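Local coordinates for protein lysyl oxidase (Pichia pastoris, PDB 1W7C) that probably catalyses the oxidative deamination of primary amines, peptidyl lysine among them, using copper(II) and a topaquinone made from one of its own tyrosines, at residues A[119-124]-A[625-629]; A[319-323]-A[333-337]; A[338-342]-A[595-599]; A[603-608]-A[633-639]. One frame throughout, in Å; residues are numbered along the deposited sequence. Where two conformers were deposited one is given.

Contact 1. Residues A[119-124]-A[625-629]; sequences YNTNGK and DPPVN
Thr121 and Asn122 dock onto Pro627 and Asn629 in a mainly polar loop-to-loop contact: a turn between strands 112-115 and 126-128 meets the long loop ahead of strand 642-654 in the enzyme domain. The Thr121 hydroxyl takes the backbone N-H of Asn629 almost in line (N to OG1 2.8 Å, 176°). It can do so because OG1 sits between the backbone N and the carbonyl carbon (chi1 61°), pointing across the gap. Pro627 O receives the N-H of Asn122, N to O 3.2 Å, while the proline's CB lies alongside the Asn120 amide, 3.5 Å from its OD1. At the exposed end Lys124 stretches out to a salt bridge, NZ to Asp625 OD1 2.7 Å. Asn122 suits its place by working both ways: OD1 accepts the backbone N-H of Lys124 at 3.0 Å, and ND2 gives a weak bond to Asp625 O. A leucine here would probably leave the Lys124 N-H without its acceptor and take the weak amide donor away from Asp625 O. Asn120 ND2 gives to Lys124 O, with Glu99 as a second partner. The arrangement is a type I beta turn from Asn120 to Gly123, overlapped by an Asx turn from Asn122 to Lys124.

Contact 2. Residues A[319-323]-A[333-337]; sequences ISFYD and YELSL
Phe321 and Leu335 face each other as an antiparallel hydrogen-bonded pair of a beta hairpin, and their backbones satisfy one another fully. Phe321 N gives to Leu335 O, and Leu335 N returns the bond to Phe321 O, each at 2.9 Å. Asp323 N adds a third rung, 2.9 Å from Tyr333 O. Toward Ile319 and Leu337 the strands no longer bond directly, and water takes over. One water gives a proton to Ile319 O and accepts from Leu337 N, both at 2.8 Å; a second gives to the carbonyls of Ile319 and Leu337 and also bonds Ser320 OG.

On the face that carries Tyr322 and Glu334, the glutamate's extended chain runs beside the phenol ring, pointing the same way, with CG 3.5 Å from Tyr322 CE2. Long enough to bring its carboxylate level with the phenol oxygen, Glu334 places OE1 where the hydroxyl of Ser336 gives to it from above the carboxylate plane, OG to OE1 2.8 Å. A water that also bonds Tyr322 OH gives to OE1 as well. OE2 is held by a salt bridge to Lys495, so both oxygens of this buried acid are supplied with donors. Tyr322 also turns its edge toward the face of Tyr333, centroids 5.9 Å apart and planes at 75°, a T-shaped pair.

Trp21 stacks on Tyr322 and bonds the Tyr333 hydroxyl. Strand 307-314 flanks 319-323, strand 488-498 flanks 333-337, and helix 65-73 packs on Tyr333 at the corner.

Contact 3. Residues A[338-342]-A[595-599]; sequences QELIA and QNWAR
Ile341, Trp597 and Glu339 bury the most surface where a loop folds onto the flank of strand 329-344, inside the beta-sandwich enzyme domain characteristic of copper amine oxidases. Glu339 and Ile341, two residues apart on the strand, both reach toward the loop, while Leu340 between them points away.

Ile341 supplies the branched apolar surface. Ile341 CG2 rests on the Gln595 amide, 3.5 Å from Gln595 CD, as the two chains slide past each other in opposite directions, and Ile341 CD1 carries on to the Ala598 methyl, 3.8 Å from Ala598 CB. Trp597 comes from across the gap, its benzo carbon CH2 near Ile341 CG1. The indole is wide enough to touch both strand residues: Trp597 CZ2 lies 3.5 Å from Glu339 CG.

In Glu339, CG anti to the backbone N (chi1 180°) lays the methylene against the indole, and the bend at chi2 brings the carboxylate back to its own strand. There OE1 takes the N-H of Leu340 on its anti lone pair, with Ile359 N as a further donor. Glu339 OE2 receives Gln595 NE2 at 3.0 Å from above the carboxylate plane, and Ser357 and Ser615 also bond to it, so this buried carboxylate is gripped on both oxygens. The predicted catalytic base Asp358 has its side chain about 5 Å away from that of Glu339. A leucine in place of Gln595 would probably leave the buried indole N-H without its acceptor and Glu339 short of a donor. That acceptor is Gln595 OE1, which meets Trp597 NE1 at 2.8 Å in the plane of the carbonyl.

Contact 4. Residues A[603-608]-A[633-639]; sequences FLTKHK and FLDDESL. With CA (calcium ion), chain E.
Leu634 and Leu639 make the close-packed side of this contact, pressing on strand 603-606, while Lys606 and Lys608 reach toward the acids of a calcium site on the more open side. Leu634 straddles two strand residues: CD1 meets the Phe603 ring, 3.7 Å from CE2, and CD2 meets the Thr605 methyl, 3.8 Å from CG2. Leu639 lays CD1 against Leu604 CB and CD2 over the backbone that leads into Lys606. These branched side chains suit a seam with little polar surface; the Thr605 hydroxyl is paired with Trp647.

Toward solvent, contacts become charged and watery. Lys608, extended beyond CG, approaches Glu637 from the opposite direction in a salt bridge, NZ to OE2 2.8 Å, on the syn side but 24° out of the carboxylate plane. Lys606 stops short at 4.1 Å, NZ to Glu637 OE2, and a water joins the two.

Glu637 OE1 binds calcium at 2.3 Å, with Asp635 OD2, Phe633 O, two waters and the carboxylate of Glu540 completing the shell. Each acid of 633-639 turns its other oxygen mainly to Lys608, Glu637 directly and Asp635 through a calcium-bound water; NZ also bonds Glu637 OE1 weakly. The ammonium group thus probably offsets negative charge that calcium alone does not cancel.

In the fold
Contacts 2 and 3 are fully buried and share strand 329-344: the first holds it to its hairpin partner by backbone bonds, the second covers its continuation with a loop. Contacts 1 and 4 are only partly buried, and both end in lysine salt bridges on their open sides; in contact 3 the buried acid is met by amide and hydroxyl groups instead. Residues 595-639 tie three of the contacts together. Asn629 of contact 1 probably bonds through OD1 to Asn596 ND2 of contact 3, Thr121 packs on Phe633 of contact 4, and Arg599 lies against Leu634. Contact 4 alone contains a metal, although Tyr333 of contact 2 approaches the other calcium site.

Contact 1. Residues A[119-124]-A[625-629]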
loop_
_atom_site.group_PDB
_atom_site.type_symbol
_atom_site.label_atom_id
_atom_site.label_comp_id
_atom_site.label_asym_id
_atom_site.label_seq_id
_atom_site.Cartn_x
_atom_site.Cartn_y
_atom_site.Cartn_z
ATOM N N TYR A 119 -0.828 35.863 4.412
ATOM C CA TYR A 119 -0.874 34.501 3.863
ATOM C C TYR A 119 -1.909 34.346 2.744
ATOM O O TYR A 119 -2.046 33.263 2.191
ATOM C CB TYR A 119 -1.121 33.450 4.974
ATOM C CG TYR A 119 -2.287 33.805 5.847
ATOM C CD1 TYR A 119 -3.603 33.730 5.374
ATOM C CD2 TYR A 119 -2.075 34.290 7.125
ATOM C CE1 TYR A 119 -4.679 34.116 6.165
ATOM C CE2 TYR A 119 -3.108 34.707 7.898
ATOM C CZ TYR A 119 -4.426 34.616 7.431
ATOM O OH TYR A 119 -5.486 34.994 8.264
ATOM N N ASN A 120 -2.659 35.415 2.446
ATOM C CA ASN A 120 -3.596 35.419 1.341
ATOM C C ASN A 120 -2.906 35.926 0.109
ATOM O O ASN A 120 -2.450 37.074 0.075
ATOM C CB ASN A 120 -4.805 36.281 1.665
ATOM C CG ASN A 120 -5.678 35.659 2.739
ATOM O OD1 ASN A 120 -5.710 34.436 2.886
ATOM N ND2 ASN A 120 -6.391 36.507 3.510
ATOM N N THR A 121 -2.806 35.087 -0.920
ATOM C CA THR A 121 -2.139 35.477 -2.131
ATOM C C THR A 121 -2.832 36.629 -2.840
ATOM O O THR A 121 -2.197 37.365 -3.588
ATOM C CB THR A 121 -2.000 34.313 -3.123
ATOM O OG1 THR A 121 -3.291 33.833 -3.491
ATOM C CG2 THR A 121 -1.225 33.144 -2.552
ATOM N N ASN A 122 -4.116 36.820 -2.578
ATOM C CA ASN A 122 -4.860 37.889 -3.241
ATOM C C ASN A 122 -4.706 39.246 -2.549
ATOM O O ASN A 122 -5.251 40.240 -3.007
ATOM C CB ASN A 122 -6.335 37.503 -3.427
ATOM C CG ASN A 122 -7.188 37.683 -2.168
ATOM O OD1 ASN A 122 -6.687 37.951 -1.090
ATOM N ND2 ASN A 122 -8.487 37.503 -2.322
ATOM N N GLY A 123 -3.921 39.273 -1.478
ATOM C CA GLY A 123 -3.558 40.494 -0.769
ATOM C C GLY A 123 -4.657 41.167 0.029
ATOM O O GLY A 123 -4.491 42.310 0.467
ATOM N N LYS A 124 -5.767 40.469 0.233
ATOM C CA LYS A 124 -6.940 41.042 0.881
ATOM C C LYS A 124 -7.199 40.405 2.240
ATOM O O LYS A 124 -7.092 39.190 2.397
ATOM C CB LYS A 124 -8.172 40.843 0.003
ATOM C CG LYS A 124 -8.065 41.551 -1.333
ATOM C CD LYS A 124 -9.188 41.226 -2.290
ATOM C CE LYS A 124 -8.928 41.842 -3.628
ATOM N NZ LYS A 124 -9.982 41.483 -4.593
ATOM N N ASP A 625 -11.316 34.680 -7.438
ATOM C CA ASP A 625 -10.394 35.460 -6.614
ATOM C C ASP A 625 -10.325 34.955 -5.174
ATOM O O ASP A 625 -10.583 35.710 -4.234
ATOM C CB ASP A 625 -10.797 36.957 -6.647
ATOM C CG ASP A 625 -9.780 37.846 -5.991
ATOM O OD1 ASP A 625 -10.155 38.949 -5.538
ATOM O OD2 ASP A 625 -8.582 37.532 -5.903
ATOM N N PRO A 626 -9.975 33.680 -4.985
ATOM C CA PRO A 626 -9.886 33.138 -3.630
ATOM C C PRO A 626 -8.778 33.775 -2.808
ATOM O O PRO A 626 -7.790 34.247 -3.376
ATOM C CB PRO A 626 -9.592 31.662 -3.869
ATOM C CG PRO A 626 -8.843 31.659 -5.152
ATOM C CD PRO A 626 -9.606 32.676 -6.002
ATOM N N PRO A 627 -8.950 33.806 -1.499
ATOM C CA PRO A 627 -7.879 34.249 -0.603
ATOM C C PRO A 627 -6.531 33.647 -0.942
ATOM O O PRO A 627 -5.546 34.409 -1.031
ATOM C CB PRO A 627 -8.399 33.886 0.780
ATOM C CG PRO A 627 -9.875 34.025 0.644
ATOM C CD PRO A 627 -10.182 33.485 -0.753
ATOM N N VAL A 628 -6.486 32.333 -1.183
ATOM C CA VAL A 628 -5.284 31.673 -1.663
ATOM C C VAL A 628 -5.554 31.034 -3.021
ATOM O O VAL A 628 -6.429 30.146 -3.157
ATOM C CB VAL A 628 -4.789 30.616 -0.666
ATOM C CG1 VAL A 628 -3.676 29.765 -1.309
ATOM C CG2 VAL A 628 -4.266 31.273 0.604
ATOM N N ASN A 629 -4.792 31.493 -4.008
ATOM C CA ASN A 629 -4.672 30.816 -5.277
ATOM C C ASN A 629 -3.313 30.137 -5.263
ATOM O O ASN A 629 -2.295 30.803 -5.303
ATOM C CB ASN A 629 -4.804 31.793 -6.424
ATOM C CG ASN A 629 -4.763 31.095 -7.782
ATOM O OD1 ASN A 629 -4.127 30.043 -7.923
ATOM N ND2 ASN A 629 -5.426 31.675 -8.782
#

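Contact 2. Residues A[319-323]-A[333-337]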
loop_
_atom_site.group_PDB
_atom_site.type_symbol
_atom_site.label_atom_id
_atom_site.label_comp_id
_atom_site.label_asym_id
_atom_site.label_seq_id
_atom_site.Cartn_x
_atom_site.Cartn_y
_atom_site.Cartn_z
ATOM N N ILE A 319 -5.326 17.775 12.936
ATOM C CA ILE A 319 -4.002 17.686 13.537
ATOM C C ILE A 319 -2.910 18.124 12.567
ATOM O O ILE A 319 -3.013 17.906 11.359
ATOM C CB ILE A 319 -3.742 16.273 14.061
ATOM C CG1 ILE A 319 -2.800 16.289 15.257
ATOM C CG2 ILE A 319 -3.201 15.331 12.967
ATOM C CD1 ILE A 319 -2.697 14.943 15.984
ATOM N N SER A 320 -1.865 18.726 13.122
ATOM C CA SER A 320 -0.624 19.038 12.401
ATOM C C SER A 320 0.528 18.610 13.325
ATOM O O SER A 320 0.378 18.475 14.546
ATOM C CB SER A 320 -0.473 20.546 12.212
ATOM O OG SER A 320 -1.393 21.056 11.306
ATOM N N PHE A 321 1.699 18.443 12.707
ATOM C CA PHE A 321 2.913 18.043 13.403
ATOM C C PHE A 321 3.998 19.084 13.163
ATOM O O PHE A 321 4.200 19.507 12.016
ATOM C CB PHE A 321 3.407 16.694 12.889
ATOM C CG PHE A 321 2.433 15.577 13.096
ATOM C CD1 PHE A 321 1.452 15.334 12.143
ATOM C CD2 PHE A 321 2.485 14.786 14.210
ATOM C CE1 PHE A 321 0.523 14.338 12.345
ATOM C CE2 PHE A 321 1.564 13.768 14.418
ATOM C CZ PHE A 321 0.601 13.529 13.488
ATOM N N TYR A 322 4.751 19.404 14.222
ATOM C CA TYR A 322 5.839 20.357 14.120
ATOM C C TYR A 322 7.089 19.788 14.761
ATOM O O TYR A 322 7.044 19.027 15.751
ATOM C CB TYR A 322 5.457 21.706 14.767
ATOM C CG TYR A 322 4.467 22.480 13.965
ATOM C CD1 TYR A 322 3.100 22.349 14.182
ATOM C CD2 TYR A 322 4.881 23.325 12.966
ATOM C CE1 TYR A 322 2.175 23.052 13.363
ATOM C CE2 TYR A 322 3.994 24.021 12.191
ATOM C CZ TYR A 322 2.646 23.897 12.406
ATOM O OH TYR A 322 1.789 24.631 11.611
ATOM N N ASP A 323 8.230 20.203 14.200
ATOM C CA ASP A 323 9.539 19.822 14.773
ATOM C C ASP A 323 9.708 18.321 14.898
ATOM O O ASP A 323 10.036 17.799 15.957
ATOM C CB ASP A 323 9.771 20.535 16.121
ATOM C CG ASP A 323 11.218 20.579 16.508
ATOM O OD1 ASP A 323 11.496 20.572 17.737
ATOM O OD2 ASP A 323 12.113 20.632 15.632
ATOM N N TYR A 333 10.038 20.272 9.539
ATOM C CA TYR A 333 9.619 21.403 10.343
ATOM C C TYR A 333 8.109 21.384 10.602
ATOM O O TYR A 333 7.668 21.553 11.733
ATOM C CB TYR A 333 10.067 22.742 9.726
ATOM C CG TYR A 333 9.453 23.907 10.515
ATOM C CD1 TYR A 333 9.925 24.226 11.772
ATOM C CD2 TYR A 333 8.385 24.644 10.007
ATOM C CE1 TYR A 333 9.318 25.221 12.530
ATOM C CE2 TYR A 333 7.776 25.637 10.736
ATOM C CZ TYR A 333 8.256 25.922 12.008
ATOM O OH TYR A 333 7.648 26.875 12.769
ATOM N N GLU A 334 7.351 21.165 9.524
ATOM C CA GLU A 334 5.890 21.153 9.553
ATOM C C GLU A 334 5.385 20.062 8.640
ATOM O O GLU A 334 5.824 19.994 7.490
ATOM C CB GLU A 334 5.351 22.503 9.052
ATOM C CG GLU A 334 3.827 22.561 8.981
ATOM C CD GLU A 334 3.239 23.871 8.496
ATOM O OE1 GLU A 334 1.996 23.919 8.402
ATOM O OE2 GLU A 334 3.997 24.842 8.207
ATOM N N LEU A 335 4.461 19.261 9.171
ATOM C CA LEU A 335 3.710 18.301 8.356
ATOM C C LEU A 335 2.247 18.602 8.634
ATOM O O LEU A 335 1.799 18.427 9.765
ATOM C CB LEU A 335 4.080 16.854 8.741
ATOM C CG LEU A 335 3.221 15.756 8.103
ATOM C CD1 LEU A 335 3.328 15.787 6.589
ATOM C CD2 LEU A 335 3.644 14.408 8.615
ATOM N N SER A 336 1.494 19.003 7.641
ATOM C CA SER A 336 0.121 19.417 7.929
ATOM C C SER A 336 -0.777 19.161 6.714
ATOM O O SER A 336 -0.561 19.674 5.619
ATOM C CB SER A 336 0.062 20.900 8.306
ATOM O OG SER A 336 0.695 21.691 7.323
ATOM N N LEU A 337 -1.819 18.377 6.942
ATOM C CA LEU A 337 -2.918 18.315 5.976
ATOM C C LEU A 337 -3.438 19.723 5.733
ATOM O O LEU A 337 -3.668 20.483 6.688
ATOM C CB LEU A 337 -4.028 17.443 6.548
ATOM C CG LEU A 337 -5.292 17.349 5.685
ATOM C CD1 LEU A 337 -5.054 16.564 4.410
ATOM C CD2 LEU A 337 -6.421 16.774 6.502
HETATM O O HOH W 1 -1.443 16.862 9.303
HETATM O O HOH W 2 -3.322 20.195 9.412
HETATM O O HOH W 3 -0.610 23.549 10.449
HETATM O O HOH W 4 0.403 25.870 9.890
#

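Contact 3. Residues A[338-342]-A[595-599]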
loop_
_atom_site.group_PDB
_atom_site.type_symbol
_atom_site.label_atom_id
_atom_site.label_comp_id
_atom_site.label_asym_id
_atom_site.label_seq_id
_atom_site.Cartn_x
_atom_site.Cartn_y
_atom_site.Cartn_z
ATOM N N GLN A 338 -3.691 20.037 4.470
ATOM C CA GLN A 338 -4.093 21.369 4.060
ATOM C C GLN A 338 -5.529 21.489 3.589
ATOM O O GLN A 338 -6.167 22.509 3.806
ATOM C CB GLN A 338 -3.195 21.828 2.899
ATOM C CG GLN A 338 -1.797 22.057 3.361
ATOM C CD GLN A 338 -1.667 23.254 4.237
ATOM O OE1 GLN A 338 -2.153 24.333 3.898
ATOM N NE2 GLN A 338 -1.031 23.068 5.385
ATOM N N GLU A 339 -6.011 20.467 2.903
ATOM C CA GLU A 339 -7.314 20.539 2.207
ATOM C C GLU A 339 -7.694 19.163 1.760
ATOM O O GLU A 339 -6.837 18.313 1.509
ATOM C CB GLU A 339 -7.272 21.493 1.025
ATOM C CG GLU A 339 -8.536 21.682 0.189
ATOM C CD GLU A 339 -9.737 22.243 0.960
ATOM O OE1 GLU A 339 -10.282 21.549 1.856
ATOM O OE2 GLU A 339 -10.186 23.377 0.605
ATOM N N LEU A 340 -8.991 18.949 1.686
ATOM C CA LEU A 340 -9.571 17.743 1.115
ATOM C C LEU A 340 -10.744 18.177 0.267
ATOM O O LEU A 340 -11.628 18.904 0.747
ATOM C CB LEU A 340 -10.070 16.724 2.150
ATOM C CG LEU A 340 -9.338 16.352 3.368
ATOM C CD1 LEU A 340 -9.548 17.427 4.395
ATOM C CD2 LEU A 340 -9.895 14.982 3.879
ATOM N N ILE A 341 -10.774 17.730 -0.975
ATOM C CA ILE A 341 -11.846 18.053 -1.922
ATOM C C ILE A 341 -12.586 16.785 -2.318
ATOM O O ILE A 341 -12.028 15.674 -2.319
ATOM C CB ILE A 341 -11.359 18.814 -3.187
ATOM C CG1 ILE A 341 -10.343 17.971 -3.954
ATOM C CG2 ILE A 341 -10.830 20.178 -2.749
ATOM C CD1 ILE A 341 -10.018 18.540 -5.362
ATOM N N ALA A 342 -13.850 16.969 -2.653
ATOM C CA ALA A 342 -14.649 15.907 -3.220
ATOM C C ALA A 342 -15.404 16.496 -4.388
ATOM O O ALA A 342 -16.300 17.339 -4.189
ATOM C CB ALA A 342 -15.605 15.320 -2.198
ATOM N N GLN A 595 -8.741 25.570 -5.972
ATOM C CA GLN A 595 -8.129 24.293 -5.586
ATOM C C GLN A 595 -7.039 23.909 -6.584
ATOM O O GLN A 595 -6.934 22.745 -6.991
ATOM C CB GLN A 595 -9.174 23.193 -5.489
ATOM C CG GLN A 595 -10.341 23.502 -4.582
ATOM C CD GLN A 595 -9.984 23.602 -3.131
ATOM O OE1 GLN A 595 -8.828 23.393 -2.732
ATOM N NE2 GLN A 595 -11.011 23.832 -2.288
ATOM N N ASN A 596 -6.190 24.868 -6.957
ATOM C CA ASN A 596 -5.248 24.669 -8.057
ATOM C C ASN A 596 -4.051 23.751 -7.772
ATOM O O ASN A 596 -3.308 23.412 -8.650
ATOM C CB ASN A 596 -4.768 26.016 -8.566
ATOM C CG ASN A 596 -5.816 26.778 -9.341
ATOM O OD1 ASN A 596 -6.695 26.171 -9.977
ATOM N ND2 ASN A 596 -5.662 28.110 -9.387
ATOM N N TRP A 597 -3.895 23.336 -6.515
ATOM C CA TRP A 597 -2.914 22.350 -6.092
ATOM C C TRP A 597 -3.276 20.922 -6.485
ATOM O O TRP A 597 -2.414 20.057 -6.426
ATOM C CB TRP A 597 -2.787 22.395 -4.540
ATOM C CG TRP A 597 -4.087 22.213 -3.834
ATOM C CD1 TRP A 597 -4.943 23.209 -3.492
ATOM C CD2 TRP A 597 -4.763 21.000 -3.602
ATOM N NE1 TRP A 597 -6.103 22.681 -3.006
ATOM C CE2 TRP A 597 -6.012 21.314 -3.060
ATOM C CE3 TRP A 597 -4.413 19.645 -3.725
ATOM C CZ2 TRP A 597 -6.921 20.338 -2.664
ATOM C CZ3 TRP A 597 -5.320 18.679 -3.295
ATOM C CH2 TRP A 597 -6.548 19.036 -2.776
ATOM N N ALA A 598 -4.529 20.678 -6.893
ATOM C CA ALA A 598 -5.050 19.305 -6.992
ATOM C C ALA A 598 -4.880 18.657 -8.372
ATOM O O ALA A 598 -5.373 17.582 -8.607
ATOM C CB ALA A 598 -6.489 19.267 -6.550
ATOM N N ARG A 599 -4.092 19.294 -9.232
ATOM C CA ARG A 599 -3.984 18.956 -10.638
ATOM C C ARG A 599 -2.756 18.129 -11.034
ATOM O O ARG A 599 -2.706 17.664 -12.174
ATOM C CB ARG A 599 -3.983 20.233 -11.478
ATOM C CG ARG A 599 -2.867 21.229 -11.138
ATOM C CD ARG A 599 -3.021 22.535 -11.866
ATOM N NE ARG A 599 -2.084 23.560 -11.366
ATOM C CZ ARG A 599 -0.850 23.698 -11.793
ATOM N NH1 ARG A 599 -0.362 22.951 -12.765
ATOM N NH2 ARG A 599 -0.108 24.654 -11.281
#

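Contact 4. Residues A[603-608]-A[633-639]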
loop_
_atom_site.group_PDB
_atom_site.type_symbol
_atom_site.label_atom_id
_atom_site.label_comp_id
_atom_site.label_asym_id
_atom_site.label_seq_id
_atom_site.Cartn_x
_atom_site.Cartn_y
_atom_site.Cartn_z
ATOM N N PHE A 603 3.937 19.204 -5.801
ATOM C CA PHE A 603 4.589 20.440 -6.175
ATOM C C PHE A 603 5.706 20.726 -5.195
ATOM O O PHE A 603 5.603 20.435 -4.008
ATOM C CB PHE A 603 3.608 21.614 -6.106
ATOM C CG PHE A 603 2.541 21.588 -7.175
ATOM C CD1 PHE A 603 1.346 20.901 -6.964
ATOM C CD2 PHE A 603 2.735 22.201 -8.372
ATOM C CE1 PHE A 603 0.391 20.854 -7.971
ATOM C CE2 PHE A 603 1.778 22.177 -9.361
ATOM C CZ PHE A 603 0.608 21.474 -9.179
ATOM N N LEU A 604 6.795 21.290 -5.710
ATOM C CA LEU A 604 7.923 21.756 -4.866
ATOM C C LEU A 604 8.015 23.256 -4.937
ATOM O O LEU A 604 8.036 23.812 -6.057
ATOM C CB LEU A 604 9.219 21.149 -5.413
ATOM C CG LEU A 604 9.270 19.618 -5.402
ATOM C CD1 LEU A 604 10.520 19.132 -6.124
ATOM C CD2 LEU A 604 9.240 19.032 -4.017
ATOM N N THR A 605 8.026 23.935 -3.793
ATOM C CA THR A 605 8.151 25.377 -3.772
ATOM C C THR A 605 9.195 25.835 -2.786
ATOM O O THR A 605 9.596 25.101 -1.868
ATOM C CB THR A 605 6.832 26.063 -3.427
ATOM O OG1 THR A 605 6.480 25.738 -2.067
ATOM C CG2 THR A 605 5.682 25.618 -4.364
ATOM N N LYS A 606 9.612 27.090 -2.931
ATOM C CA LYS A 606 10.455 27.752 -1.949
ATOM C C LYS A 606 9.607 28.128 -0.749
ATOM O O LYS A 606 8.595 28.791 -0.880
ATOM C CB LYS A 606 11.140 28.960 -2.596
ATOM C CG LYS A 606 11.901 29.851 -1.666
ATOM C CD LYS A 606 12.427 31.095 -2.428
ATOM C CE LYS A 606 13.104 32.076 -1.577
ATOM N NZ LYS A 606 13.678 33.099 -2.447
ATOM N N HIS A 607 10.065 27.760 0.428
ATOM C CA HIS A 607 9.342 28.058 1.654
ATOM C C HIS A 607 9.142 29.555 1.810
ATOM O O HIS A 607 10.090 30.320 1.646
ATOM C CB HIS A 607 10.090 27.583 2.884
ATOM C CG HIS A 607 9.347 27.860 4.152
ATOM N ND1 HIS A 607 9.419 29.070 4.805
ATOM C CD2 HIS A 607 8.404 27.139 4.792
ATOM C CE1 HIS A 607 8.573 29.063 5.824
ATOM N NE2 HIS A 607 7.965 27.884 5.858
ATOM N N LYS A 608 7.928 29.977 2.152
ATOM C CA LYS A 608 7.650 31.371 2.529
ATOM C C LYS A 608 6.618 31.391 3.636
ATOM O O LYS A 608 5.643 30.642 3.623
ATOM C CB LYS A 608 7.121 32.154 1.342
ATOM C CG LYS A 608 8.122 32.340 0.197
ATOM C CD LYS A 608 7.592 33.125 -0.976
ATOM C CE LYS A 608 8.668 33.297 -2.026
ATOM N NZ LYS A 608 8.262 34.024 -3.242
ATOM N N PHE A 633 2.051 30.532 -5.848
ATOM C CA PHE A 633 3.301 30.069 -5.258
ATOM C C PHE A 633 4.343 29.684 -6.323
ATOM O O PHE A 633 5.529 29.614 -6.032
ATOM C CB PHE A 633 3.108 28.783 -4.435
ATOM C CG PHE A 633 2.172 28.877 -3.250
ATOM C CD1 PHE A 633 1.476 30.039 -2.926
ATOM C CD2 PHE A 633 2.003 27.749 -2.438
ATOM C CE1 PHE A 633 0.600 30.028 -1.801
ATOM C CE2 PHE A 633 1.134 27.762 -1.343
ATOM C CZ PHE A 633 0.470 28.928 -1.009
ATOM N N LEU A 634 3.876 29.416 -7.542
ATOM C CA LEU A 634 4.668 28.840 -8.608
ATOM C C LEU A 634 5.113 29.930 -9.549
ATOM O O LEU A 634 4.431 30.267 -10.514
ATOM C CB LEU A 634 3.828 27.794 -9.355
ATOM C CG LEU A 634 3.320 26.655 -8.491
ATOM C CD1 LEU A 634 2.269 25.820 -9.231
ATOM C CD2 LEU A 634 4.481 25.785 -7.998
ATOM N N ASP A 635 6.276 30.476 -9.249
ATOM C CA ASP A 635 6.797 31.650 -9.963
ATOM C C ASP A 635 8.273 31.469 -10.301
ATOM O O ASP A 635 9.049 32.415 -10.374
ATOM C CB ASP A 635 6.479 32.954 -9.213
ATOM C CG ASP A 635 6.785 32.898 -7.742
ATOM O OD1 ASP A 635 6.281 33.789 -7.005
ATOM O OD2 ASP A 635 7.509 32.024 -7.255
ATOM N N ASP A 636 8.623 30.218 -10.621
ATOM C CA ASP A 636 9.893 29.867 -11.259
ATOM C C ASP A 636 11.093 30.182 -10.374
ATOM O O ASP A 636 12.204 30.360 -10.869
ATOM C CB ASP A 636 10.047 30.595 -12.605
ATOM C CG ASP A 636 11.211 30.100 -13.407
ATOM O OD1 ASP A 636 11.373 28.837 -13.470
ATOM O OD2 ASP A 636 11.985 30.928 -14.046
ATOM N N GLU A 637 10.898 30.165 -9.077
ATOM C CA GLU A 637 11.996 30.489 -8.186
ATOM C C GLU A 637 12.991 29.337 -8.119
ATOM O O GLU A 637 12.624 28.180 -8.259
ATOM C CB GLU A 637 11.516 30.868 -6.796
ATOM C CG GLU A 637 10.792 32.209 -6.768
ATOM C CD GLU A 637 10.234 32.555 -5.405
ATOM O OE1 GLU A 637 9.515 31.716 -4.840
ATOM O OE2 GLU A 637 10.486 33.679 -4.911
ATOM N N SER A 638 14.252 29.670 -7.969
ATOM C CA SER A 638 15.278 28.655 -7.798
ATOM C C SER A 638 15.032 27.830 -6.539
ATOM O O SER A 638 14.728 28.356 -5.477
ATOM C CB SER A 638 16.660 29.286 -7.684
ATOM O OG SER A 638 17.651 28.284 -7.474
ATOM N N LEU A 639 15.201 26.531 -6.697
ATOM C CA LEU A 639 15.138 25.590 -5.580
ATOM C C LEU A 639 16.530 24.990 -5.309
ATOM O O LEU A 639 16.672 24.047 -4.543
ATOM C CB LEU A 639 14.164 24.453 -5.902
ATOM C CG LEU A 639 12.708 24.864 -6.142
ATOM C CD1 LEU A 639 11.909 23.640 -6.593
ATOM C CD2 LEU A 639 12.088 25.530 -4.949
HETATM CA CA CA E . 7.594 30.550 -5.421
HETATM O O HOH W 5 11.677 35.124 -2.510
HETATM O O HOH W 6 7.375 30.045 -3.083
HETATM O O HOH W 7 6.305 32.428 -4.607
#